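Local coordinates for high affinity transport system protein p37 (Mycoplasma hyorhinis, PDB 3EKI) that binds thiamine diphosphate as the extracytoplasmic lipoprotein component of a high-affinity transport system, at residues Thr185-Trp190 and Ala313-Lys318; Glu177-Phe182 and Met332-Val337; Met218-Gly223 and Ala305-Gly310; Thr149-Phe154 and Val205-Val210. One frame throughout, in Å; residues are numbered along the deposited sequence.

Overall arrangement
Contacts 2 and 3 are the buried ones and share a mixed sheet: strand 217-223 lies between strands 304-308 and 331-337, and helix 170-184 packs on the latter. Contact 3 is strand pairing by backbone bonds, whereas contact 2 joins helix to strand through one asparagine amide and small apolar groups. Contacts 1 and 4, only partly buried, use loops, turns and strand ends: side chains bonding to backbone carbonyls hold contact 1, mainly backbone bonds plus one serine hydroxyl contact 4. Contact 1 continues from helix 170-184, while contact 4 belongs to another, antiparallel sheet. Ala-313 touches Phe-152 and Tyr-206, so the two loop-rich contacts meet near thiamine diphosphate, which is touched by Trp-314 and Glu-308.

Contact 1: residues Thr185-Trp190 and Ala313-Lys318; sequences TPYASW and AWTHNK. With TPP (thiamine diphosphate), chain B.
Asn-317 sets its CB over one face of the Tyr-187 ring, 3.4 Å from Tyr-187 CZ in a CH-pi contact, while its amide plane stands 72° from the ring. The two side chains run past one another in opposite directions. With CG between the backbone N and the carbonyl carbon (chi1 67°), the amide is carried back to the short 3-10 turn 187-189. There ND2 spends its two hydrogens on two carbonyls: Tyr-187 O at 2.8 Å, in the carbonyl plane, and Trp-190 O at 3.0 Å, approached from above the plane of its own carbonyl. Asparagine suits the place because one short, flat group can bridge both. Tyr-187 answers from its far end, where OH donates to Thr-315 O at 2.7 Å. Trp-190 lays its ring face against Tyr-187 CA, and its NE1 donates to Thr-185 O at 3.1 Å. At the solvent edge the long, bent Lys-318 chain reaches Trp-190 O through a water, which NZ meets at 2.9 Å. Trp-314 spreads its indole over the aminopyrimidine of thiamine diphosphate, CE3 lying 3.3 Å from C6'. The arrangement ties the loop after helix 170-184 to the loop whose Trp-314 stacks on the ligand in this periplasmic-binding-protein-like fold.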
# COMPACT_ATOMS: atom_id res chain seq x y z
N THR A 185 -19.45 10.03 -11.70
CA THR A 185 -18.66 10.24 -12.92
C THR A 185 -18.03 8.89 -13.26
O THR A 185 -16.99 8.56 -12.65
CB THR A 185 -17.61 11.33 -12.71
OG1 THR A 185 -18.25 12.59 -12.50
CG2 THR A 185 -16.72 11.49 -13.94
N PRO A 186 -18.63 8.08 -14.11
CA PRO A 186 -18.23 6.68 -14.22
C PRO A 186 -16.77 6.49 -14.63
O PRO A 186 -16.31 7.02 -15.63
CB PRO A 186 -19.13 6.10 -15.31
CG PRO A 186 -20.13 7.13 -15.66
CD PRO A 186 -19.76 8.41 -15.02
N TYR A 187 -16.01 5.69 -13.86
CA TYR A 187 -14.62 5.39 -14.18
C TYR A 187 -14.39 4.95 -15.62
O TYR A 187 -13.39 5.35 -16.25
CB TYR A 187 -14.18 4.30 -13.19
CG TYR A 187 -12.85 3.65 -13.44
CD1 TYR A 187 -12.79 2.41 -14.06
CD2 TYR A 187 -11.67 4.26 -13.04
CE1 TYR A 187 -11.56 1.78 -14.30
CE2 TYR A 187 -10.44 3.62 -13.27
CZ TYR A 187 -10.41 2.41 -13.89
OH TYR A 187 -9.21 1.74 -14.13
N ALA A 188 -15.27 4.15 -16.20
CA ALA A 188 -15.14 3.66 -17.57
C ALA A 188 -15.10 4.78 -18.60
O ALA A 188 -14.65 4.56 -19.73
CB ALA A 188 -16.29 2.73 -17.91
N SER A 189 -15.56 5.96 -18.23
CA SER A 189 -15.58 7.06 -19.21
C SER A 189 -14.56 8.13 -18.88
O SER A 189 -14.43 9.12 -19.59
CB SER A 189 -17.01 7.61 -19.34
OG SER A 189 -17.78 6.66 -20.09
N TRP A 190 -13.78 7.92 -17.81
CA TRP A 190 -12.67 8.81 -17.53
C TRP A 190 -11.71 8.85 -18.72
O TRP A 190 -11.59 7.83 -19.38
CB TRP A 190 -11.86 8.35 -16.33
CG TRP A 190 -12.53 8.44 -15.00
CD1 TRP A 190 -13.82 8.76 -14.72
CD2 TRP A 190 -11.89 8.19 -13.74
NE1 TRP A 190 -14.01 8.72 -13.37
CE2 TRP A 190 -12.84 8.37 -12.74
CE3 TRP A 190 -10.58 7.83 -13.36
CZ2 TRP A 190 -12.57 8.21 -11.38
CZ3 TRP A 190 -10.32 7.67 -12.02
CH2 TRP A 190 -11.30 7.86 -11.04
N ALA A 313 -7.14 4.58 -8.84
CA ALA A 313 -6.36 5.79 -9.10
C ALA A 313 -5.03 5.46 -9.77
O ALA A 313 -4.53 6.37 -10.46
CB ALA A 313 -6.10 6.57 -7.82
N TRP A 314 -4.48 4.28 -9.63
CA TRP A 314 -3.27 3.91 -10.34
C TRP A 314 -3.49 2.79 -11.34
O TRP A 314 -2.55 2.09 -11.73
CB TRP A 314 -2.20 3.52 -9.33
CG TRP A 314 -2.45 2.40 -8.39
CD1 TRP A 314 -2.33 1.06 -8.64
CD2 TRP A 314 -2.87 2.52 -7.02
NE1 TRP A 314 -2.65 0.35 -7.51
CE2 TRP A 314 -2.98 1.21 -6.51
CE3 TRP A 314 -3.16 3.60 -6.20
CZ2 TRP A 314 -3.38 0.95 -5.20
CZ3 TRP A 314 -3.55 3.33 -4.90
CH2 TRP A 314 -3.65 2.04 -4.42
N THR A 315 -4.74 2.61 -11.75
CA THR A 315 -5.16 1.54 -12.64
C THR A 315 -5.73 2.22 -13.89
O THR A 315 -6.78 2.85 -13.82
CB THR A 315 -6.21 0.61 -12.02
OG1 THR A 315 -5.68 0.01 -10.81
CG2 THR A 315 -6.58 -0.52 -12.97
N HIS A 316 -5.03 2.12 -15.01
CA HIS A 316 -5.48 2.82 -16.21
C HIS A 316 -6.74 2.16 -16.73
O HIS A 316 -6.83 0.94 -16.86
CB HIS A 316 -4.34 2.73 -17.22
CG HIS A 316 -4.56 3.64 -18.39
ND1 HIS A 316 -4.27 3.24 -19.68
CD2 HIS A 316 -5.01 4.90 -18.46
CE1 HIS A 316 -4.55 4.23 -20.50
NE2 HIS A 316 -5.00 5.26 -19.80
N ASN A 317 -7.77 2.95 -17.05
CA ASN A 317 -9.01 2.26 -17.40
C ASN A 317 -8.95 1.65 -18.79
O ASN A 317 -9.81 0.84 -19.13
CB ASN A 317 -10.18 3.23 -17.23
CG ASN A 317 -10.20 4.39 -18.19
OD1 ASN A 317 -9.32 4.58 -19.02
ND2 ASN A 317 -11.24 5.20 -18.07
N LYS A 318 -7.94 2.03 -19.58
CA LYS A 318 -7.78 1.46 -20.91
C LYS A 318 -7.02 0.13 -20.86
O LYS A 318 -6.85 -0.48 -21.93
CB LYS A 318 -7.02 2.41 -21.84
CG LYS A 318 -7.56 3.80 -22.04
CD LYS A 318 -9.02 3.86 -22.42
CE LYS A 318 -9.74 5.01 -21.75
NZ LYS A 318 -11.16 4.68 -21.44
N1' TPP B . 0.37 4.38 -6.03
C2' TPP B . 1.06 3.99 -7.13
CM2 TPP B . 1.49 5.05 -8.15
N3' TPP B . 1.38 2.69 -7.31
C4' TPP B . 1.09 1.79 -6.34
N4' TPP B . 1.49 0.53 -6.50
C5' TPP B . 0.32 2.16 -5.23
C6' TPP B . -0.03 3.50 -5.12
C7' TPP B . -0.15 1.21 -4.12
N3 TPP B . 0.78 1.03 -2.98
C2 TPP B . 2.11 1.11 -3.06
S1 TPP B . 2.80 0.87 -1.48
C5 TPP B . 1.22 0.64 -0.75
C4 TPP B . 0.29 0.66 -1.77
CM4 TPP B . -1.23 0.71 -1.47
C6 TPP B . 0.99 0.28 0.72
C7 TPP B . 1.33 -1.19 0.97
O7 TPP B . 0.41 -2.02 0.22
PA TPP B . 0.69 -3.52 -0.22
O1A TPP B . -0.32 -3.90 -1.23
O2A TPP B . 2.12 -3.68 -0.66
O3A TPP B . 0.61 -4.42 1.07
PB TPP B . -0.71 -5.09 1.70
O1B TPP B . -1.67 -4.02 2.13
O2B TPP B . -0.15 -5.91 2.93
O3B TPP B . -1.31 -6.14 0.67
O HOH W 1 -12.83 7.03 -21.50

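Contact 2: residues Glu177-Phe182 and Met332-Val337; sequences EINKIF and MEALIV
Asn-179 carries the polar part of an alpha/beta packing contact, in which helix 170-184 lies nearly antiparallel to strand 331-337 at the edge of a mixed sheet; the axes of segments 177-182 and 332-337 approach to 7.6 Å, 169° apart. Two hydrogen bonds join its amide to a single residue, Ala-334. OD1 accepts from Ala-334 N at 2.9 Å on an in-plane lone pair, and ND2 donates to Ala-334 O, also at 2.9 Å and on a lone pair of that carbonyl. Gripped at both ends, the amide cannot easily flip or turn. It therefore acts like a strand partner, meeting the N-H and C=O that this residue presents toward the helix, while the other side of the strand bonds to strand 217-223. There Leu-335 and Ile-336 both face Ile-219 in a classic beta bulge.

Apolar contacts flank the amide. Ala-334 points its methyl at the helix, and so small a side chain lets Asn-179 come close; Ile-178 CG2 rests 4.1 Å from Ala-334 CB. Farther along, Ile-178 CD1 meets Val-337 CG1 at 3.8 Å, the branched chains crossing at a slant. The extended outer arm of the isoleucine provides this reach.

Charge is kept to the margin: Glu-333 touches Asn-179 through CB, but its carboxylate leads away to a salt bridge with Lys-232.

The aromatic contribution comes from Phe-182, whose ring also meets Trp-220 and Phe-312. With CG opposite the backbone N (chi1 180°), the ring reaches the strand edge-on, with CE1 3.6 Å from Met-332 O near the ring plane.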
# COMPACT_ATOMS: atom_id res chain seq x y z
N GLU A 177 -17.83 9.50 -0.74
CA GLU A 177 -17.01 10.43 -1.52
C GLU A 177 -16.31 9.72 -2.66
O GLU A 177 -16.15 10.23 -3.77
CB GLU A 177 -16.03 11.11 -0.59
CG GLU A 177 -16.66 12.07 0.42
CD GLU A 177 -16.82 13.41 -0.31
OE1 GLU A 177 -17.88 13.60 -0.95
OE2 GLU A 177 -15.87 14.21 -0.26
N ILE A 178 -15.86 8.48 -2.43
CA ILE A 178 -15.28 7.67 -3.49
C ILE A 178 -16.31 7.41 -4.59
O ILE A 178 -16.02 7.48 -5.78
CB ILE A 178 -14.73 6.35 -2.92
CG1 ILE A 178 -13.50 6.58 -2.04
CG2 ILE A 178 -14.44 5.34 -4.01
CD1 ILE A 178 -13.03 5.36 -1.28
N ASN A 179 -17.56 7.12 -4.19
CA ASN A 179 -18.59 6.83 -5.18
C ASN A 179 -18.93 8.05 -6.02
O ASN A 179 -19.26 7.85 -7.20
CB ASN A 179 -19.85 6.29 -4.47
CG ASN A 179 -19.58 4.86 -3.99
OD1 ASN A 179 -18.71 4.20 -4.55
ND2 ASN A 179 -20.32 4.40 -2.99
N LYS A 180 -18.83 9.25 -5.46
CA LYS A 180 -19.06 10.47 -6.21
C LYS A 180 -18.01 10.64 -7.29
O LYS A 180 -18.26 11.26 -8.33
CB LYS A 180 -19.06 11.69 -5.28
CG LYS A 180 -18.42 12.93 -5.88
CD LYS A 180 -19.07 14.19 -5.35
CE LYS A 180 -20.35 13.88 -4.58
NZ LYS A 180 -20.09 13.63 -3.14
N ILE A 181 -16.82 10.08 -7.06
CA ILE A 181 -15.75 10.16 -8.04
C ILE A 181 -15.71 9.01 -9.01
O ILE A 181 -15.33 9.16 -10.19
CB ILE A 181 -14.40 10.28 -7.26
CG1 ILE A 181 -14.17 11.68 -6.69
CG2 ILE A 181 -13.21 9.86 -8.09
CD1 ILE A 181 -13.05 11.70 -5.65
N PHE A 182 -16.07 7.81 -8.58
CA PHE A 182 -15.90 6.58 -9.33
C PHE A 182 -17.20 6.09 -9.98
O PHE A 182 -17.15 5.47 -11.04
CB PHE A 182 -15.38 5.50 -8.38
CG PHE A 182 -15.15 4.14 -9.02
CD1 PHE A 182 -16.12 3.16 -8.94
CD2 PHE A 182 -13.97 3.87 -9.68
CE1 PHE A 182 -15.94 1.91 -9.52
CE2 PHE A 182 -13.79 2.62 -10.24
CZ PHE A 182 -14.75 1.64 -10.16
N MET A 332 -20.52 -1.41 -9.67
CA MET A 332 -19.61 -1.65 -8.56
C MET A 332 -19.42 -0.36 -7.78
O MET A 332 -19.16 0.70 -8.38
CB MET A 332 -18.30 -2.11 -9.17
CG MET A 332 -17.36 -2.86 -8.27
SD MET A 332 -15.94 -3.49 -9.22
CE MET A 332 -14.74 -3.52 -7.88
N GLU A 333 -19.55 -0.40 -6.47
CA GLU A 333 -19.42 0.79 -5.66
C GLU A 333 -18.77 0.49 -4.32
O GLU A 333 -18.78 -0.66 -3.88
CB GLU A 333 -20.79 1.44 -5.43
CG GLU A 333 -21.76 0.58 -4.66
CD GLU A 333 -23.22 1.02 -4.79
OE1 GLU A 333 -23.94 0.90 -3.79
OE2 GLU A 333 -23.69 1.47 -5.85
N ALA A 334 -18.24 1.52 -3.70
CA ALA A 334 -17.64 1.40 -2.39
C ALA A 334 -18.72 1.28 -1.32
O ALA A 334 -19.67 2.07 -1.31
CB ALA A 334 -16.75 2.60 -2.12
N LEU A 335 -18.53 0.33 -0.41
CA LEU A 335 -19.39 0.19 0.76
C LEU A 335 -18.84 0.91 1.98
O LEU A 335 -19.52 1.68 2.67
CB LEU A 335 -19.59 -1.30 1.04
CG LEU A 335 -20.34 -1.63 2.33
CD1 LEU A 335 -21.80 -1.29 2.19
CD2 LEU A 335 -20.09 -3.10 2.64
N ILE A 336 -17.56 0.68 2.29
CA ILE A 336 -16.92 1.27 3.44
C ILE A 336 -15.40 1.14 3.25
O ILE A 336 -14.99 0.22 2.55
CB ILE A 336 -17.36 0.59 4.75
CG1 ILE A 336 -16.99 1.34 6.03
CG2 ILE A 336 -16.88 -0.85 4.80
CD1 ILE A 336 -17.71 0.87 7.26
N VAL A 337 -14.65 2.08 3.82
CA VAL A 337 -13.19 1.89 3.84
C VAL A 337 -12.78 1.31 5.18
O VAL A 337 -13.62 1.01 6.05
CB VAL A 337 -12.41 3.17 3.52
CG1 VAL A 337 -12.85 3.62 2.12
CG2 VAL A 337 -12.58 4.26 4.54

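Contact 3: residues Met218-Gly223 and Ala305-Gly310; sequences MIWIKG and AFSEEG
Met-218 and Ser-307 form an antiparallel hydrogen-bonded pair, Met-218 N donating to Ser-307 O at 2.7 Å and Met-218 O accepting from Ser-307 N at 3.1 Å. Met-218 CG lies 3.3 Å from Ser-307 OG, and the side chain then bends (chi3 -70°), laying CE over a face of the Trp-220 ring. SD takes a weak hydrogen bond from Gly-310 N, just past strand 304-308; an unbranched, bendable thioether can reach both turn and indole. Ile-219 is the non-hydrogen-bonded partner of Phe-306. The two side chains run alongside each other, Ile-219 CG1 4.1 Å from Phe-306 CD1; large apolar groups suit this face, where helix 256-269 touches both. These strands are neighbours in the mixed sheet of one lobe of this periplasmic-binding-protein-like fold, and strand 304-308 ends at Glu-308, which touches thiamine diphosphate and forms a salt bridge with Lys-258. Trp-220 returns to the Met-218 face and pairs with Ala-305, whose methyl leaves room for the indole. Its N meets Ala-305 O at 2.8 Å, almost straight at 175°. NE1 reaches diagonally across to Ser-307 OG, 3.0 Å off near the ring plane; serine suits because its hydroxyl can accept here while donating to Glu-308 O at 2.9 Å.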
# COMPACT_ATOMS: atom_id res chain seq x y z
N MET A 218 -10.44 -1.09 1.42
CA MET A 218 -11.84 -0.73 1.17
C MET A 218 -12.61 -1.97 0.79
O MET A 218 -12.04 -2.95 0.32
CB MET A 218 -11.96 0.31 0.09
CG MET A 218 -11.54 -0.13 -1.29
SD MET A 218 -11.70 1.18 -2.51
CE MET A 218 -13.47 1.33 -2.64
N ILE A 219 -13.91 -1.93 1.00
CA ILE A 219 -14.80 -3.00 0.60
C ILE A 219 -15.73 -2.49 -0.51
O ILE A 219 -16.39 -1.50 -0.26
CB ILE A 219 -15.64 -3.53 1.78
CG1 ILE A 219 -14.77 -4.04 2.93
CG2 ILE A 219 -16.64 -4.58 1.33
CD1 ILE A 219 -15.46 -4.48 4.18
N TRP A 220 -15.71 -3.20 -1.61
CA TRP A 220 -16.57 -2.99 -2.76
C TRP A 220 -17.74 -3.95 -2.73
O TRP A 220 -17.62 -5.07 -2.27
CB TRP A 220 -15.82 -3.26 -4.05
CG TRP A 220 -14.66 -2.41 -4.39
CD1 TRP A 220 -13.35 -2.65 -4.08
CD2 TRP A 220 -14.67 -1.18 -5.12
NE1 TRP A 220 -12.55 -1.65 -4.56
CE2 TRP A 220 -13.33 -0.73 -5.21
CE3 TRP A 220 -15.68 -0.41 -5.71
CZ2 TRP A 220 -12.96 0.44 -5.86
CZ3 TRP A 220 -15.29 0.76 -6.35
CH2 TRP A 220 -13.96 1.18 -6.42
N ILE A 221 -18.86 -3.49 -3.32
CA ILE A 221 -20.01 -4.32 -3.63
C ILE A 221 -20.40 -4.11 -5.08
O ILE A 221 -20.13 -3.06 -5.65
CB ILE A 221 -21.17 -4.05 -2.66
CG1 ILE A 221 -21.70 -2.63 -2.70
CG2 ILE A 221 -20.71 -4.45 -1.23
CD1 ILE A 221 -22.98 -2.44 -1.88
N LYS A 222 -20.99 -5.18 -5.64
CA LYS A 222 -21.36 -5.15 -7.06
C LYS A 222 -22.67 -5.88 -7.26
O LYS A 222 -22.85 -6.92 -6.64
CB LYS A 222 -20.29 -5.80 -7.91
CG LYS A 222 -20.64 -5.97 -9.37
CD LYS A 222 -20.46 -7.31 -9.98
CE LYS A 222 -20.57 -8.56 -9.16
NZ LYS A 222 -20.39 -9.79 -9.93
N GLY A 223 -23.54 -5.36 -8.12
CA GLY A 223 -24.70 -6.13 -8.53
C GLY A 223 -25.64 -5.28 -9.36
O GLY A 223 -25.34 -4.11 -9.56
N ALA A 305 -15.78 -7.32 -2.68
CA ALA A 305 -14.34 -7.46 -2.89
C ALA A 305 -13.54 -6.52 -2.01
O ALA A 305 -13.97 -5.41 -1.69
CB ALA A 305 -13.95 -7.23 -4.34
N PHE A 306 -12.35 -6.99 -1.62
CA PHE A 306 -11.43 -6.17 -0.86
C PHE A 306 -10.36 -5.57 -1.78
O PHE A 306 -9.91 -6.28 -2.68
CB PHE A 306 -10.73 -7.01 0.20
CG PHE A 306 -11.60 -7.72 1.20
CD1 PHE A 306 -12.93 -7.33 1.39
CD2 PHE A 306 -11.08 -8.76 1.95
CE1 PHE A 306 -13.70 -8.01 2.33
CE2 PHE A 306 -11.86 -9.44 2.86
CZ PHE A 306 -13.17 -9.04 3.07
N SER A 307 -9.98 -4.32 -1.50
CA SER A 307 -8.83 -3.76 -2.20
C SER A 307 -8.22 -2.64 -1.39
O SER A 307 -8.75 -2.17 -0.38
CB SER A 307 -9.22 -3.23 -3.58
OG SER A 307 -9.84 -1.96 -3.43
N GLU A 308 -7.05 -2.18 -1.88
CA GLU A 308 -6.52 -0.93 -1.39
C GLU A 308 -7.52 0.19 -1.66
O GLU A 308 -8.13 0.21 -2.73
CB GLU A 308 -5.22 -0.60 -2.14
CG GLU A 308 -4.18 -1.69 -2.19
CD GLU A 308 -4.29 -2.60 -3.39
OE1 GLU A 308 -3.23 -3.16 -3.78
OE2 GLU A 308 -5.40 -2.75 -3.96
N GLU A 309 -7.66 1.09 -0.71
CA GLU A 309 -8.46 2.29 -0.96
C GLU A 309 -7.96 2.97 -2.23
O GLU A 309 -6.77 3.24 -2.41
CB GLU A 309 -8.41 3.24 0.23
CG GLU A 309 -9.18 4.52 -0.03
CD GLU A 309 -9.06 5.55 1.07
OE1 GLU A 309 -7.93 6.01 1.36
OE2 GLU A 309 -10.12 5.90 1.62
N GLY A 310 -8.88 3.28 -3.13
CA GLY A 310 -8.56 4.05 -4.32
C GLY A 310 -7.64 3.39 -5.31
O GLY A 310 -6.98 4.13 -6.06

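Contact 4: residues Thr149-Phe154 and Val205-Val210; sequences TNSFVF and VYDPTV
Tyr-206 lies beside Phe-152, the two side chains extending in a common direction, and its ring has Phe-152 CD1 over the outer part of one face. The planes are inclined by 29° and displaced so that little of either ring lies over the other; Phe-152 CE1 and Tyr-206 CE2 come within 3.7 Å. Each ring also turns an edge to a backbone oxygen across the contact: Asn-150 O lies near the tyrosine plane, 3.5 Å from Tyr-206 CD2, and Val-205 O near that of Phe-152. One face of the Phe-152 ring is met by Phe-154 CZ.

At the backbone level segments 149-154 and 205-210 run antiparallel. Asp-207 N donates to Ser-151 O at 2.8 Å, and Val-153 N to Val-205 O at 2.9 Å. Past Asp-207 the backbone swings into a type I beta turn, which brings Val-210 O to Ser-151 N at 3.0 Å.

Ser-151 fits this corner because its hydroxyl is small and held close to the main chain. Lying between the backbone N and the carbonyl carbon (chi1 74°), OG donates to Asp-207 O at 3.1 Å, an oxygen that also accepts from Val-210 N. Asp-207 OD1 accepts from Thr-209 N at 3.0 Å, forming an Asx turn, and from Thr-209 OG1 at 2.8 Å, both on the same face of the carboxylate, while OD2 forms a salt bridge with Lys-156.

With two donors at one oxygen and a lysine at the other, the carboxylate is probably kept ionised, and the aspartate can hold the turn at the end of the strand pair, beside the aromatic pair near the thiamine diphosphate pocket.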
# COMPACT_ATOMS: atom_id res chain seq x y z
N THR A 149 2.53 9.30 1.11
CA THR A 149 1.96 9.33 -0.24
C THR A 149 1.07 10.56 -0.39
O THR A 149 0.52 11.02 0.62
CB THR A 149 1.22 8.00 -0.47
OG1 THR A 149 0.86 7.84 -1.84
CG2 THR A 149 -0.08 7.91 0.32
N ASN A 150 0.92 11.08 -1.59
CA ASN A 150 -0.05 12.13 -1.90
C ASN A 150 -1.42 11.69 -1.38
O ASN A 150 -1.83 10.58 -1.72
CB ASN A 150 -0.11 12.43 -3.39
CG ASN A 150 1.13 13.11 -3.95
OD1 ASN A 150 1.90 13.73 -3.20
ND2 ASN A 150 1.30 13.01 -5.26
N SER A 151 -2.07 12.53 -0.59
CA SER A 151 -3.41 12.23 -0.08
C SER A 151 -4.40 12.14 -1.22
O SER A 151 -4.28 12.80 -2.24
CB SER A 151 -3.85 13.30 0.93
OG SER A 151 -4.19 14.51 0.25
N PHE A 152 -5.40 11.27 -1.09
CA PHE A 152 -6.55 11.31 -1.97
C PHE A 152 -7.44 12.50 -1.60
O PHE A 152 -7.56 12.88 -0.43
CB PHE A 152 -7.33 10.02 -1.81
CG PHE A 152 -6.75 8.74 -2.37
CD1 PHE A 152 -6.40 8.57 -3.70
CD2 PHE A 152 -6.56 7.67 -1.51
CE1 PHE A 152 -5.91 7.36 -4.16
CE2 PHE A 152 -6.08 6.46 -1.96
CZ PHE A 152 -5.75 6.31 -3.29
N VAL A 153 -8.08 13.09 -2.61
CA VAL A 153 -8.98 14.20 -2.32
C VAL A 153 -10.10 13.81 -1.37
O VAL A 153 -10.59 14.72 -0.70
CB VAL A 153 -9.57 14.79 -3.60
CG1 VAL A 153 -8.41 15.44 -4.35
CG2 VAL A 153 -10.25 13.74 -4.43
N PHE A 154 -10.44 12.54 -1.31
CA PHE A 154 -11.51 12.01 -0.45
C PHE A 154 -11.03 11.45 0.88
O PHE A 154 -11.82 10.92 1.69
CB PHE A 154 -12.30 10.98 -1.26
CG PHE A 154 -11.48 9.87 -1.89
CD1 PHE A 154 -11.16 9.88 -3.23
CD2 PHE A 154 -10.98 8.81 -1.12
CE1 PHE A 154 -10.38 8.92 -3.85
CE2 PHE A 154 -10.21 7.84 -1.73
CZ PHE A 154 -9.91 7.87 -3.06
N VAL A 205 -7.35 12.77 -8.76
CA VAL A 205 -7.98 12.24 -7.55
C VAL A 205 -7.13 12.43 -6.30
O VAL A 205 -7.43 11.96 -5.20
CB VAL A 205 -8.35 10.75 -7.71
CG1 VAL A 205 -9.49 10.61 -8.72
CG2 VAL A 205 -7.16 9.92 -8.12
N TYR A 206 -6.02 13.17 -6.42
CA TYR A 206 -5.12 13.44 -5.33
C TYR A 206 -4.96 14.91 -4.98
O TYR A 206 -5.15 15.79 -5.82
CB TYR A 206 -3.71 12.96 -5.71
CG TYR A 206 -3.56 11.49 -5.98
CD1 TYR A 206 -3.83 10.91 -7.20
CD2 TYR A 206 -3.09 10.67 -4.94
CE1 TYR A 206 -3.66 9.55 -7.40
CE2 TYR A 206 -2.92 9.32 -5.12
CZ TYR A 206 -3.21 8.76 -6.35
OH TYR A 206 -3.04 7.42 -6.55
N ASP A 207 -4.56 15.15 -3.74
CA ASP A 207 -4.16 16.45 -3.25
C ASP A 207 -2.68 16.38 -2.85
O ASP A 207 -2.38 16.07 -1.69
CB ASP A 207 -4.98 16.96 -2.09
CG ASP A 207 -4.56 18.36 -1.66
OD1 ASP A 207 -3.63 18.93 -2.27
OD2 ASP A 207 -5.15 18.89 -0.70
N PRO A 208 -1.79 16.68 -3.78
CA PRO A 208 -0.35 16.56 -3.48
C PRO A 208 0.13 17.49 -2.38
O PRO A 208 1.24 17.30 -1.85
CB PRO A 208 0.32 16.94 -4.81
CG PRO A 208 -0.69 17.79 -5.52
CD PRO A 208 -2.00 17.17 -5.16
N THR A 209 -0.66 18.50 -2.01
CA THR A 209 -0.12 19.45 -1.03
C THR A 209 -0.25 18.89 0.38
O THR A 209 0.26 19.46 1.33
CB THR A 209 -0.80 20.82 -1.11
OG1 THR A 209 -2.19 20.72 -0.75
CG2 THR A 209 -0.78 21.35 -2.55
N VAL A 210 -0.96 17.77 0.48
CA VAL A 210 -1.10 17.11 1.76
C VAL A 210 -0.55 15.68 1.67
O VAL A 210 -1.07 14.87 0.92
CB VAL A 210 -2.56 17.05 2.25
CG1 VAL A 210 -2.64 16.23 3.54
CG2 VAL A 210 -3.09 18.45 2.48